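Local coordinates for protein putative arylalkylamine N-Acetyltransferase 7 (Aedes aegypti, PDB 4FD7) that probably transfers the acetyl group of acetyl-CoA to the amine nitrogen of a substrate, as a putative arylalkylamine N-acetyltransferase of the GNAT superfamily, at residues V9-V14 with V33-E38; E56-A61 with F220-I225; K62-D67 with A120-I125; R85-C90 with V101-V106; Y131-A136 with C230-L235. One frame throughout, in Å; residues are numbered along the deposited sequence.

Contact 1: residues V9-V14 with V33-E38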
# COMPACT_ATOMS: atom_id res chain seq x y z
N VAL A 9 20.36 -0.41 10.31
CA VAL A 9 19.10 -1.02 10.74
C VAL A 9 19.11 -2.48 10.31
O VAL A 9 19.35 -2.78 9.14
CB VAL A 9 17.89 -0.31 10.08
CG1 VAL A 9 16.59 -0.95 10.53
CG2 VAL A 9 17.91 1.19 10.41
N PRO A 10 18.88 -3.42 11.24
CA PRO A 10 18.96 -4.84 10.86
C PRO A 10 18.04 -5.19 9.69
O PRO A 10 16.92 -4.67 9.63
CB PRO A 10 18.52 -5.58 12.14
CG PRO A 10 18.85 -4.60 13.26
CD PRO A 10 18.54 -3.25 12.67
N PHE A 11 18.53 -6.03 8.78
CA PHE A 11 17.76 -6.39 7.61
C PHE A 11 18.06 -7.83 7.20
O PHE A 11 19.23 -8.20 7.08
CB PHE A 11 18.05 -5.44 6.45
CG PHE A 11 17.20 -5.69 5.23
CD1 PHE A 11 17.66 -6.50 4.20
CD2 PHE A 11 15.93 -5.13 5.12
CE1 PHE A 11 16.87 -6.74 3.07
CE2 PHE A 11 15.14 -5.36 4.00
CZ PHE A 11 15.61 -6.18 2.98
N PRO A 12 17.01 -8.63 7.00
CA PRO A 12 15.60 -8.30 7.25
C PRO A 12 15.22 -8.34 8.73
O PRO A 12 15.64 -9.25 9.44
CB PRO A 12 14.83 -9.39 6.50
CG PRO A 12 15.82 -10.53 6.37
CD PRO A 12 17.16 -9.88 6.22
N SER A 13 14.44 -7.36 9.17
CA SER A 13 13.96 -7.30 10.54
C SER A 13 12.52 -7.76 10.64
O SER A 13 11.73 -7.54 9.71
CB SER A 13 14.05 -5.87 11.08
OG SER A 13 15.41 -5.48 11.17
N VAL A 14 12.18 -8.37 11.76
CA VAL A 14 10.78 -8.64 12.06
C VAL A 14 10.21 -7.48 12.85
O VAL A 14 10.72 -7.11 13.91
CB VAL A 14 10.60 -9.95 12.84
CG1 VAL A 14 9.11 -10.19 13.13
CG2 VAL A 14 11.19 -11.10 12.04
N VAL A 33 4.98 -9.86 10.55
CA VAL A 33 5.18 -8.89 9.48
C VAL A 33 6.65 -8.45 9.56
O VAL A 33 7.14 -8.07 10.63
CB VAL A 33 4.29 -7.65 9.63
CG1 VAL A 33 4.38 -6.79 8.35
CG2 VAL A 33 2.84 -8.05 9.93
N GLN A 34 7.35 -8.53 8.43
CA GLN A 34 8.79 -8.27 8.42
C GLN A 34 9.24 -7.63 7.12
O GLN A 34 8.48 -7.57 6.15
CB GLN A 34 9.57 -9.58 8.61
CG GLN A 34 9.33 -10.61 7.49
CD GLN A 34 10.39 -11.69 7.46
OE1 GLN A 34 10.27 -12.72 8.14
NE2 GLN A 34 11.42 -11.48 6.67
N ASP A 35 10.49 -7.16 7.11
CA ASP A 35 11.11 -6.69 5.87
C ASP A 35 11.01 -7.79 4.82
O ASP A 35 11.20 -8.97 5.12
CB ASP A 35 12.59 -6.38 6.07
CG ASP A 35 12.84 -5.14 6.87
OD1 ASP A 35 12.11 -4.13 6.69
OD2 ASP A 35 13.79 -5.16 7.69
N LEU A 36 10.70 -7.40 3.59
CA LEU A 36 10.62 -8.34 2.49
C LEU A 36 12.03 -8.71 2.02
O LEU A 36 12.76 -7.83 1.55
CB LEU A 36 9.84 -7.71 1.32
CG LEU A 36 9.80 -8.56 0.05
CD1 LEU A 36 8.93 -9.79 0.26
CD2 LEU A 36 9.28 -7.73 -1.14
N PRO A 37 12.43 -9.99 2.18
CA PRO A 37 13.77 -10.40 1.77
C PRO A 37 13.97 -10.25 0.27
O PRO A 37 13.02 -10.44 -0.50
CB PRO A 37 13.82 -11.89 2.17
CG PRO A 37 12.78 -12.04 3.25
CD PRO A 37 11.69 -11.09 2.83
N GLU A 38 15.18 -9.91 -0.14
CA GLU A 38 15.43 -9.70 -1.57
C GLU A 38 15.06 -10.93 -2.41
O GLU A 38 14.47 -10.79 -3.48
CB GLU A 38 16.89 -9.30 -1.81
CG GLU A 38 17.26 -7.94 -1.18
CD GLU A 38 17.69 -6.92 -2.22
OE1 GLU A 38 17.72 -7.28 -3.42
OE2 GLU A 38 17.99 -5.75 -1.85

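Contact 2: residues E56-A61 with F220-I225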
# COMPACT_ATOMS: atom_id res chain seq x y z
N GLU A 56 -8.44 -5.11 -5.91
CA GLU A 56 -8.57 -3.74 -5.38
C GLU A 56 -9.54 -2.92 -6.25
O GLU A 56 -9.52 -3.06 -7.47
CB GLU A 56 -7.20 -3.07 -5.29
CG GLU A 56 -7.23 -1.65 -4.73
CD GLU A 56 -7.29 -0.58 -5.82
OE1 GLU A 56 -7.24 -0.93 -7.00
OE2 GLU A 56 -7.37 0.62 -5.49
N LEU A 57 -10.35 -2.08 -5.62
CA LEU A 57 -11.45 -1.39 -6.31
C LEU A 57 -11.11 -0.63 -7.59
O LEU A 57 -11.78 -0.83 -8.61
CB LEU A 57 -12.25 -0.48 -5.36
CG LEU A 57 -13.07 -1.15 -4.27
CD1 LEU A 57 -14.08 -0.14 -3.74
CD2 LEU A 57 -13.76 -2.40 -4.78
N MET A 58 -10.12 0.26 -7.55
CA MET A 58 -9.75 1.05 -8.73
C MET A 58 -9.27 0.15 -9.89
O MET A 58 -9.63 0.35 -11.06
CB MET A 58 -8.65 2.07 -8.41
CG MET A 58 -9.03 3.11 -7.36
SD MET A 58 -7.64 4.20 -6.95
CE MET A 58 -7.62 5.32 -8.35
N ASN A 59 -8.44 -0.83 -9.56
CA ASN A 59 -7.92 -1.74 -10.57
C ASN A 59 -9.05 -2.50 -11.24
O ASN A 59 -9.11 -2.58 -12.47
CB ASN A 59 -6.92 -2.73 -9.95
CG ASN A 59 -5.70 -2.04 -9.38
OD1 ASN A 59 -5.41 -0.89 -9.69
ND2 ASN A 59 -4.97 -2.76 -8.53
N GLN A 60 -9.94 -3.04 -10.42
CA GLN A 60 -11.08 -3.80 -10.93
C GLN A 60 -11.98 -2.93 -11.80
O GLN A 60 -12.47 -3.39 -12.83
CB GLN A 60 -11.87 -4.38 -9.75
CG GLN A 60 -12.27 -5.85 -9.88
CD GLN A 60 -12.72 -6.44 -8.55
OE1 GLN A 60 -13.40 -5.78 -7.76
NE2 GLN A 60 -12.31 -7.67 -8.28
N ALA A 61 -12.20 -1.69 -11.39
CA ALA A 61 -13.07 -0.80 -12.15
C ALA A 61 -12.43 -0.44 -13.49
O ALA A 61 -13.13 -0.18 -14.47
CB ALA A 61 -13.40 0.47 -11.37
N PHE A 220 -10.40 10.42 -14.69
CA PHE A 220 -10.52 9.78 -13.38
C PHE A 220 -11.88 9.12 -13.24
O PHE A 220 -12.61 9.38 -12.28
CB PHE A 220 -10.37 10.80 -12.24
CG PHE A 220 -9.08 11.59 -12.26
CD1 PHE A 220 -8.04 11.27 -13.13
CD2 PHE A 220 -8.90 12.65 -11.38
CE1 PHE A 220 -6.85 12.01 -13.12
CE2 PHE A 220 -7.72 13.39 -11.37
CZ PHE A 220 -6.70 13.07 -12.25
N ASN A 221 -12.22 8.27 -14.21
CA ASN A 221 -13.53 7.62 -14.27
C ASN A 221 -13.41 6.15 -13.87
O ASN A 221 -12.57 5.42 -14.42
CB ASN A 221 -14.07 7.73 -15.70
CG ASN A 221 -15.56 7.52 -15.78
OD1 ASN A 221 -16.34 8.45 -15.56
ND2 ASN A 221 -15.97 6.30 -16.11
N TYR A 222 -14.24 5.71 -12.93
CA TYR A 222 -14.14 4.37 -12.36
C TYR A 222 -15.49 3.69 -12.34
O TYR A 222 -16.21 3.76 -11.34
CB TYR A 222 -13.53 4.43 -10.96
CG TYR A 222 -12.12 4.95 -11.02
CD1 TYR A 222 -11.06 4.08 -11.20
CD2 TYR A 222 -11.85 6.31 -10.96
CE1 TYR A 222 -9.76 4.55 -11.30
CE2 TYR A 222 -10.55 6.79 -11.06
CZ TYR A 222 -9.52 5.91 -11.23
OH TYR A 222 -8.23 6.38 -11.32
N PRO A 223 -15.83 3.03 -13.46
CA PRO A 223 -17.14 2.40 -13.65
C PRO A 223 -17.50 1.47 -12.51
O PRO A 223 -16.77 0.50 -12.24
CB PRO A 223 -16.95 1.58 -14.93
CG PRO A 223 -15.79 2.23 -15.65
CD PRO A 223 -14.89 2.71 -14.55
N GLY A 224 -18.59 1.78 -11.82
CA GLY A 224 -19.16 0.86 -10.86
C GLY A 224 -18.82 1.14 -9.41
O GLY A 224 -19.40 0.51 -8.51
N ILE A 225 -17.89 2.05 -9.18
CA ILE A 225 -17.50 2.43 -7.82
C ILE A 225 -17.62 3.94 -7.62
O ILE A 225 -16.95 4.52 -6.77
CB ILE A 225 -16.07 1.95 -7.46
CG1 ILE A 225 -15.03 2.66 -8.34
CG2 ILE A 225 -15.96 0.44 -7.59
CD1 ILE A 225 -13.59 2.48 -7.86

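Contact 3: residues K62-D67 with A120-I125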
# COMPACT_ATOMS: atom_id res chain seq x y z
N LYS A 62 -11.10 -0.43 -13.55
CA LYS A 62 -10.41 -0.14 -14.81
C LYS A 62 -10.09 -1.39 -15.63
O LYS A 62 -9.60 -1.27 -16.76
CB LYS A 62 -9.12 0.66 -14.56
CG LYS A 62 -9.33 2.06 -14.02
CD LYS A 62 -10.34 2.81 -14.86
CE LYS A 62 -9.74 4.05 -15.45
NZ LYS A 62 -10.77 4.70 -16.31
N GLY A 63 -10.34 -2.57 -15.07
CA GLY A 63 -10.02 -3.81 -15.78
C GLY A 63 -8.53 -4.06 -15.87
O GLY A 63 -8.07 -4.76 -16.75
N LEU A 64 -7.78 -3.47 -14.96
CA LEU A 64 -6.34 -3.58 -14.96
C LEU A 64 -5.74 -5.00 -15.09
O LEU A 64 -4.78 -5.17 -15.77
CB LEU A 64 -5.77 -2.89 -13.71
CG LEU A 64 -4.26 -2.79 -13.56
CD1 LEU A 64 -3.61 -3.12 -14.86
CD2 LEU A 64 -3.87 -1.40 -13.14
N ALA A 65 -6.30 -5.98 -14.42
CA ALA A 65 -5.66 -7.30 -14.37
C ALA A 65 -5.69 -8.07 -15.70
O ALA A 65 -4.96 -9.05 -15.87
CB ALA A 65 -6.25 -8.15 -13.24
N LYS A 66 -6.55 -7.66 -16.63
CA LYS A 66 -6.63 -8.31 -17.94
C LYS A 66 -5.84 -7.52 -18.96
O LYS A 66 -5.61 -8.00 -20.08
CB LYS A 66 -8.09 -8.41 -18.41
CG LYS A 66 -8.93 -9.43 -17.64
CD LYS A 66 -8.20 -10.74 -17.41
CE LYS A 66 -9.13 -11.74 -16.70
NZ LYS A 66 -8.49 -13.03 -16.33
N ASP A 67 -5.42 -6.32 -18.58
CA ASP A 67 -4.68 -5.47 -19.51
C ASP A 67 -3.17 -5.57 -19.35
O ASP A 67 -2.62 -5.11 -18.36
CB ASP A 67 -5.08 -4.00 -19.39
CG ASP A 67 -4.57 -3.18 -20.55
OD1 ASP A 67 -3.38 -2.81 -20.57
OD2 ASP A 67 -5.37 -2.93 -21.47
N ALA A 120 -3.12 4.22 -20.72
CA ALA A 120 -4.06 5.23 -20.25
C ALA A 120 -4.58 4.85 -18.88
O ALA A 120 -4.72 5.71 -18.01
CB ALA A 120 -5.23 5.38 -21.22
N ILE A 121 -4.85 3.55 -18.72
CA ILE A 121 -5.41 2.99 -17.50
C ILE A 121 -4.55 3.28 -16.26
O ILE A 121 -5.03 3.88 -15.29
CB ILE A 121 -5.60 1.47 -17.65
CG1 ILE A 121 -6.81 1.15 -18.55
CG2 ILE A 121 -5.75 0.79 -16.28
CD1 ILE A 121 -6.90 -0.33 -18.92
N PHE A 122 -3.29 2.86 -16.28
CA PHE A 122 -2.49 3.13 -15.08
C PHE A 122 -2.12 4.60 -14.95
O PHE A 122 -1.96 5.11 -13.84
CB PHE A 122 -1.27 2.22 -14.91
CG PHE A 122 -0.68 2.30 -13.53
CD1 PHE A 122 -1.32 1.68 -12.46
CD2 PHE A 122 0.48 3.03 -13.28
CE1 PHE A 122 -0.82 1.77 -11.15
CE2 PHE A 122 1.00 3.12 -11.98
CZ PHE A 122 0.34 2.49 -10.91
N GLN A 123 -2.00 5.31 -16.07
CA GLN A 123 -1.69 6.73 -15.95
C GLN A 123 -2.82 7.42 -15.20
O GLN A 123 -2.57 8.28 -14.36
CB GLN A 123 -1.49 7.38 -17.32
CG GLN A 123 -1.00 8.81 -17.19
CD GLN A 123 0.49 8.89 -16.89
OE1 GLN A 123 1.30 8.34 -17.63
NE2 GLN A 123 0.84 9.56 -15.79
N ALA A 124 -4.06 7.01 -15.50
CA ALA A 124 -5.21 7.55 -14.80
C ALA A 124 -5.20 7.16 -13.33
O ALA A 124 -5.49 7.99 -12.46
CB ALA A 124 -6.50 7.08 -15.46
N ILE A 125 -4.88 5.91 -13.02
CA ILE A 125 -4.86 5.52 -11.61
C ILE A 125 -3.81 6.32 -10.83
O ILE A 125 -4.09 6.94 -9.78
CB ILE A 125 -4.63 4.02 -11.45
CG1 ILE A 125 -5.83 3.27 -12.00
CG2 ILE A 125 -4.36 3.67 -9.97
CD1 ILE A 125 -5.60 1.78 -12.20

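Contact 4: residues R85-C90 with V101-V106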
# COMPACT_ATOMS: atom_id res chain seq x y z
N ARG A 85 14.13 -1.10 0.09
CA ARG A 85 14.15 -1.97 1.27
C ARG A 85 13.21 -1.45 2.36
O ARG A 85 13.54 -1.37 3.55
CB ARG A 85 15.57 -2.16 1.80
CG ARG A 85 16.44 -3.03 0.89
CD ARG A 85 17.68 -3.55 1.62
NE ARG A 85 18.51 -4.39 0.76
CZ ARG A 85 19.62 -4.99 1.15
NH1 ARG A 85 20.05 -4.86 2.41
NH2 ARG A 85 20.31 -5.73 0.29
N MET A 86 12.01 -1.10 1.94
CA MET A 86 11.03 -0.62 2.90
C MET A 86 9.75 -1.44 2.82
O MET A 86 8.86 -1.26 3.64
CB MET A 86 10.72 0.87 2.69
CG MET A 86 11.91 1.80 3.02
SD MET A 86 12.35 1.84 4.79
CE MET A 86 10.92 2.67 5.47
N SER A 87 9.67 -2.37 1.87
CA SER A 87 8.41 -3.10 1.68
C SER A 87 8.20 -4.20 2.72
O SER A 87 9.15 -4.83 3.18
CB SER A 87 8.27 -3.62 0.25
OG SER A 87 8.23 -2.53 -0.66
N LEU A 88 6.93 -4.42 3.06
CA LEU A 88 6.61 -5.31 4.17
C LEU A 88 5.87 -6.58 3.74
O LEU A 88 5.05 -6.54 2.83
CB LEU A 88 5.81 -4.55 5.22
CG LEU A 88 6.59 -3.43 5.92
CD1 LEU A 88 5.68 -2.64 6.85
CD2 LEU A 88 7.75 -4.03 6.69
N VAL A 89 6.14 -7.71 4.41
CA VAL A 89 5.53 -8.98 4.02
C VAL A 89 5.04 -9.71 5.26
O VAL A 89 5.65 -9.61 6.33
CB VAL A 89 6.51 -9.87 3.21
CG1 VAL A 89 7.76 -10.27 4.04
CG2 VAL A 89 5.82 -11.13 2.70
N CYS A 90 3.93 -10.44 5.12
CA CYS A 90 3.38 -11.21 6.23
C CYS A 90 3.55 -12.70 5.97
O CYS A 90 3.25 -13.20 4.87
CB CYS A 90 1.88 -10.89 6.43
SG CYS A 90 1.03 -11.79 7.78
N VAL A 101 1.36 -8.67 1.31
CA VAL A 101 2.51 -7.82 1.04
C VAL A 101 2.05 -6.37 0.86
O VAL A 101 0.92 -6.11 0.48
CB VAL A 101 3.39 -8.37 -0.14
CG1 VAL A 101 2.55 -8.77 -1.32
CG2 VAL A 101 4.47 -7.39 -0.57
N ASN A 102 2.91 -5.42 1.23
CA ASN A 102 2.62 -4.00 1.11
C ASN A 102 3.87 -3.41 0.50
O ASN A 102 4.93 -3.43 1.13
CB ASN A 102 2.38 -3.38 2.50
CG ASN A 102 1.45 -2.16 2.49
OD1 ASN A 102 1.07 -1.66 3.55
ND2 ASN A 102 1.11 -1.65 1.31
N ILE A 103 3.77 -2.94 -0.74
CA ILE A 103 4.92 -2.32 -1.39
C ILE A 103 4.99 -0.86 -0.97
O ILE A 103 4.06 -0.09 -1.20
CB ILE A 103 4.84 -2.44 -2.93
CG1 ILE A 103 4.67 -3.90 -3.34
CG2 ILE A 103 6.08 -1.85 -3.59
CD1 ILE A 103 5.89 -4.77 -3.04
N LEU A 104 6.10 -0.48 -0.33
CA LEU A 104 6.21 0.83 0.29
C LEU A 104 7.43 1.58 -0.23
O LEU A 104 8.43 0.97 -0.64
CB LEU A 104 6.35 0.69 1.82
CG LEU A 104 5.38 -0.14 2.68
CD1 LEU A 104 5.77 -0.02 4.14
CD2 LEU A 104 3.96 0.28 2.51
N ASP A 105 7.35 2.90 -0.21
CA ASP A 105 8.57 3.70 -0.36
C ASP A 105 8.44 5.01 0.41
O ASP A 105 7.45 5.22 1.09
CB ASP A 105 8.94 3.92 -1.84
CG ASP A 105 7.97 4.82 -2.57
OD1 ASP A 105 6.96 5.28 -1.99
OD2 ASP A 105 8.22 5.07 -3.77
N VAL A 106 9.43 5.89 0.30
CA VAL A 106 9.34 7.15 1.03
C VAL A 106 9.03 8.31 0.08
O VAL A 106 9.71 8.49 -0.93
CB VAL A 106 10.61 7.40 1.86
CG1 VAL A 106 10.58 8.78 2.55
CG2 VAL A 106 10.77 6.28 2.90
O HOH W 1 10.45 -0.80 -0.84

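Contact 5: residues Y131-A136 with C230-L235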
# COMPACT_ATOMS: atom_id res chain seq x y z
N TYR A 131 -3.40 13.28 -7.45
CA TYR A 131 -4.31 14.39 -7.18
C TYR A 131 -4.77 14.35 -5.71
O TYR A 131 -4.74 15.36 -4.98
CB TYR A 131 -5.53 14.36 -8.12
CG TYR A 131 -6.57 15.39 -7.75
CD1 TYR A 131 -6.45 16.71 -8.16
CD2 TYR A 131 -7.66 15.04 -6.95
CE1 TYR A 131 -7.40 17.66 -7.79
CE2 TYR A 131 -8.61 15.98 -6.58
CZ TYR A 131 -8.47 17.29 -7.00
OH TYR A 131 -9.42 18.22 -6.64
N VAL A 132 -5.18 13.17 -5.28
CA VAL A 132 -5.68 13.03 -3.91
C VAL A 132 -4.58 13.35 -2.88
O VAL A 132 -4.82 14.00 -1.84
CB VAL A 132 -6.24 11.63 -3.70
CG1 VAL A 132 -6.61 11.39 -2.25
CG2 VAL A 132 -7.47 11.44 -4.61
N SER A 133 -3.36 12.91 -3.19
CA SER A 133 -2.19 13.15 -2.35
C SER A 133 -1.90 14.63 -2.27
O SER A 133 -1.52 15.15 -1.21
CB SER A 133 -0.97 12.44 -2.93
OG SER A 133 0.18 12.66 -2.13
N HIS A 134 -2.04 15.32 -3.40
CA HIS A 134 -1.71 16.74 -3.43
C HIS A 134 -2.74 17.53 -2.61
O HIS A 134 -2.36 18.43 -1.85
CB HIS A 134 -1.59 17.24 -4.87
CG HIS A 134 -0.98 18.60 -4.98
ND1 HIS A 134 -1.75 19.74 -5.14
CD2 HIS A 134 0.30 19.02 -4.93
CE1 HIS A 134 -0.95 20.80 -5.18
NE2 HIS A 134 0.29 20.39 -5.06
N GLN A 135 -4.02 17.17 -2.75
CA GLN A 135 -5.05 17.76 -1.90
C GLN A 135 -4.81 17.48 -0.41
O GLN A 135 -5.12 18.32 0.43
CB GLN A 135 -6.45 17.27 -2.30
CG GLN A 135 -6.85 17.71 -3.69
CD GLN A 135 -6.94 19.22 -3.81
OE1 GLN A 135 -6.18 19.84 -4.54
NE2 GLN A 135 -7.90 19.81 -3.09
N ALA A 136 -4.23 16.31 -0.10
CA ALA A 136 -3.91 15.96 1.28
C ALA A 136 -2.85 16.88 1.91
O ALA A 136 -2.86 17.11 3.13
CB ALA A 136 -3.48 14.50 1.38
N CYS A 230 -12.50 7.64 -1.92
CA CYS A 230 -11.06 7.51 -2.03
C CYS A 230 -10.52 8.41 -0.93
O CYS A 230 -10.84 9.61 -0.90
CB CYS A 230 -10.60 8.03 -3.40
SG CYS A 230 -8.85 7.86 -3.77
N LYS A 231 -9.76 7.84 0.00
CA LYS A 231 -9.34 8.63 1.16
C LYS A 231 -7.84 8.66 1.36
O LYS A 231 -7.22 7.62 1.48
CB LYS A 231 -9.99 8.09 2.44
CG LYS A 231 -11.51 8.08 2.43
CD LYS A 231 -12.05 7.75 3.81
CE LYS A 231 -13.56 7.53 3.79
NZ LYS A 231 -14.10 7.23 5.15
N TYR A 232 -7.27 9.86 1.51
CA TYR A 232 -5.87 9.99 1.89
C TYR A 232 -5.88 10.05 3.42
O TYR A 232 -6.58 10.87 4.01
CB TYR A 232 -5.22 11.23 1.29
CG TYR A 232 -3.81 10.98 0.82
CD1 TYR A 232 -3.55 10.52 -0.47
CD2 TYR A 232 -2.73 11.19 1.67
CE1 TYR A 232 -2.26 10.29 -0.90
CE2 TYR A 232 -1.43 10.96 1.24
CZ TYR A 232 -1.21 10.51 -0.04
OH TYR A 232 0.08 10.27 -0.47
N MET A 233 -5.12 9.16 4.05
CA MET A 233 -5.10 9.01 5.51
C MET A 233 -3.67 9.01 6.04
O MET A 233 -2.73 8.52 5.37
CB MET A 233 -5.87 7.76 5.94
CG MET A 233 -7.28 7.66 5.36
SD MET A 233 -8.04 6.07 5.80
CE MET A 233 -8.29 6.32 7.56
N SER A 234 -3.49 9.57 7.24
CA SER A 234 -2.15 9.73 7.82
C SER A 234 -2.01 9.24 9.26
O SER A 234 -2.95 9.29 10.05
CB SER A 234 -1.67 11.19 7.68
OG SER A 234 -2.56 12.11 8.28
N LEU A 235 -0.80 8.80 9.61
CA LEU A 235 -0.52 8.24 10.93
C LEU A 235 0.80 8.77 11.45
O LEU A 235 1.85 8.50 10.85
CB LEU A 235 -0.46 6.72 10.85
CG LEU A 235 -0.12 5.94 12.12
CD1 LEU A 235 -1.26 6.02 13.13
CD2 LEU A 235 0.21 4.49 11.76

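Contact 1: residues V9-V14 with V33-E38
Ser-13 and Asp-35 hold the chain ahead of strand 14-21 against the end of strand 28-35 with two hydrogen bonds. Ser-13 N gives its hydrogen to Asp-35 OD2 at 2.7 Å, nearly straight but meeting the oxygen on its anti side and 30° out of the carboxylate plane. The return bond runs from Asp-35 N to Ser-13 O, 2.9 Å. Val-14 and Gln-34 form an antiparallel non-hydrogen-bonded pair.

The packing is led by Phe-11. With CG anti to the backbone N (chi1 -175°), its ring reaches Asp-35, CE2 lying 3.4 Å from Asp-35 CB, and the ring and carboxylate planes are 34° apart. Pro-12, which follows a cis peptide bond, sets its CB 3.8 Å from Asp-35 CB. Farther along, Val-14 CG2 rests 4.1 Å from Gln-34 CB.

The carboxylate of Asp-35 has further partners: Arg-5 makes a salt bridge to OD2, and Trp-15 NE1 bonds to OD1. A buried carboxylate with so many donors is probably kept ionised, and it appears to stand in for the carbonyl that a regular strand pair would offer to Ser-13 N.

Contact 2: residues E56-A61 with F220-I225
Tyr-222 lies against the short helix 57-62, and its side chain can be followed outward as a probe of that helix. CB stands 4.0 Å from Ala-61 CB, the methyl that faces the loop. The ring leaves with CG anti to the carbonyl carbon (chi1 -64°), which carries it back along the helix toward Met-58. CD1 comes 4.0 Å from Met-58 O, a carbonyl oxygen lying in the ring plane at its edge. Next, CE1 meets both ends of the methionine side chain, CE at 3.7 Å and CB somewhat farther off. Met-58 is bent at its last torsion (chi3 78°), which turns CE toward the phenol, 3.5 Å from Tyr-222 CZ. The sulfur lies 5.4 Å from the ring centroid in an oblique Met-aromatic contact. At the tip, OH touches the same methyl and is hydrogen-bonded to Thr-128 OG1.

Beyond the tyrosine, a type II turn from Tyr-222 to Ile-225 folds the chain back over Ala-61. Pro-223 CD rests 3.4 Å from Ala-61 O, and Ile-225 CD1 reaches 3.8 Å from Leu-57 O at the first turn.

The loop between helix 210-216 and strand 229-236 is thereby laid along helix 57-62. Tyr-210 of helix 210-216 touches Met-58, Tyr-222 and Ile-225, while Thr-128 ties the phenol to helix 120-136.

Contact 3: residues K62-D67 with A120-I125
Leu-64 and Ile-125 make the tight, buried part of this contact, Leu-64 CD2 lying 3.7 Å from Ile-125 CD1. The same methyl comes to the edge of the Phe-122 ring, 4.1 Å from CD1, and stands 4.3 Å from Ile-121 CG2. One leucine branch is thus set among three side chains on the first turns of helix 120-136. Leu-64 takes CG anti to its own nitrogen (chi1 -175°), a torsion that swings the branch over to the helix. Ala-70 and Met-71 of helix 68-81 also touch Leu-64 and extend the apolar cluster.

The outer side is no more distant but is partly open to solvent. Ile-121 is partly exposed, and its CD1 lies 3.6 Å from Lys-62 O and 4.0 Å from Asp-67 OD2, an apolar methyl beside two oxygens. Its other branch, CG2, packs 3.8 Å from Lys-62 CB. The lysine chain, bent at its second and third torsions, runs past Ile-125 in the opposite direction, with CG 4.2 Å from Ile-125 CD1. Its ammonium group goes on to Asn-221 O, with a cation-pi contact to the Tyr-222 ring.

The polar groups have partners elsewhere: Lys-62 NZ in the loop before strand 229-236, and Asp-67 OD1 at Ala-70 N, where it caps helix 68-81. What joins the Schellman turn at Gly-63 to helix 120-136 is apolar contact, including the aliphatic part of a lysine.

Contact 4: residues R85-C90 with V101-V106
Leu-88 and Asn-102 exchange two backbone hydrogen bonds, Leu-88 N to Asn-102 O at 3.0 Å and Asn-102 N to Leu-88 O at 2.9 Å. Where the ladder would continue, a side chain takes over: Leu-104 N donates to Ser-87 OG at 3.0 Å (164°). The serine torsion, chi1 -62°, sets OG beside its own backbone N and facing strand 98-108. That hydroxyl donates in turn to a water 2.8 Å away, which accepts from Met-86 N and gives a hydrogen to Leu-104 O at 2.7 Å. Serine and water together fill in for direct bonding as the chain before strand 88-92 draws apart from its neighbour.

Packing surrounds this polar row. Leu-88 CD1 meets Leu-104 CD1 at 3.8 Å, their chains crossing at a slant on the face that carries Asn-102, against Leu-175 and Arg-172 of helix 172-179. Leu-104 CD1 also sits 3.4 Å from Met-86 O, a buried carbonyl oxygen without a polar partner in the model. On the other face, Val-101 touches helix 41-55.

Strands 88-92 and 98-108 form a beta hairpin of two inner strands of the five-stranded antiparallel sheet, with helices on both faces, as in the GNAT fold.

Contact 5: residues Y131-A136 with C230-L235
Helix 120-136 packs here on the middle strand, 229-236, of the three-stranded antiparallel sheet, and Tyr-232 is the side chain through which most of the contact is made. The two segments run at 46° to each other, with 8.4 Å between their axes at closest approach, so the last turns of the helix pass across the strand.

The tyrosine ring lies against the backbone of the helix. Ser-133 CA sits over one face, 3.7 Å from the ring centroid, a CH-pi contact that brings the aromatic group down onto the helix itself. From the edge, Val-132 CG1 approaches Tyr-232 CD1 at 3.6 Å. Ala-136, one turn farther on, places its methyl 3.4 Å from Tyr-232 CD2, coming in at a slant. The ring and the helix are closely packed here.

Ser-133 OG lies anti to its backbone N (chi1 180°), which directs it along the ring toward the phenol; it is 2.9 Å from Tyr-232 OH, a weak hydrogen bond at most. The firmer partner of that phenol is Tyr-147 OH, on strand 146-155 of the other sheet. Val-132 has a second task, its CG2 branch meeting Cys-230 SG at 3.9 Å two residues earlier on the strand.

Around the ring, Leu-213 of helix 210-216 touches Val-132, and Ala-185 and Cys-187 of strand 183-188 touch the tyrosine. A helix laid on a small C-terminal sheet in this manner is consistent with the mixed alpha/beta GNAT fold.

Overall arrangement
Contacts 1 and 4 form one neighbourhood and contacts 2 and 3 another, with contact 5 related to the second through helix 120-136. Contacts 1 and 4, centres 10 Å apart, share the five-stranded sheet: Gln-34 N probably bonds to Val-89 O, and Glu-38 makes a salt bridge with Arg-85. Contacts 2 and 3, centres 9 Å apart, lie on the opposite side of the chain's centre from contact 1; between them Leu-64 N probably bonds to Asn-59 O. Contact 3 is nested in the loop that contact 2 closes. The nearest atoms of contacts 3 and 5 are about 7 Å apart, while Phe-220 touches Tyr-131 between contacts 2 and 5. The centre of contact 4 is about 8 Å from the centre of the chain, the nearest of the five.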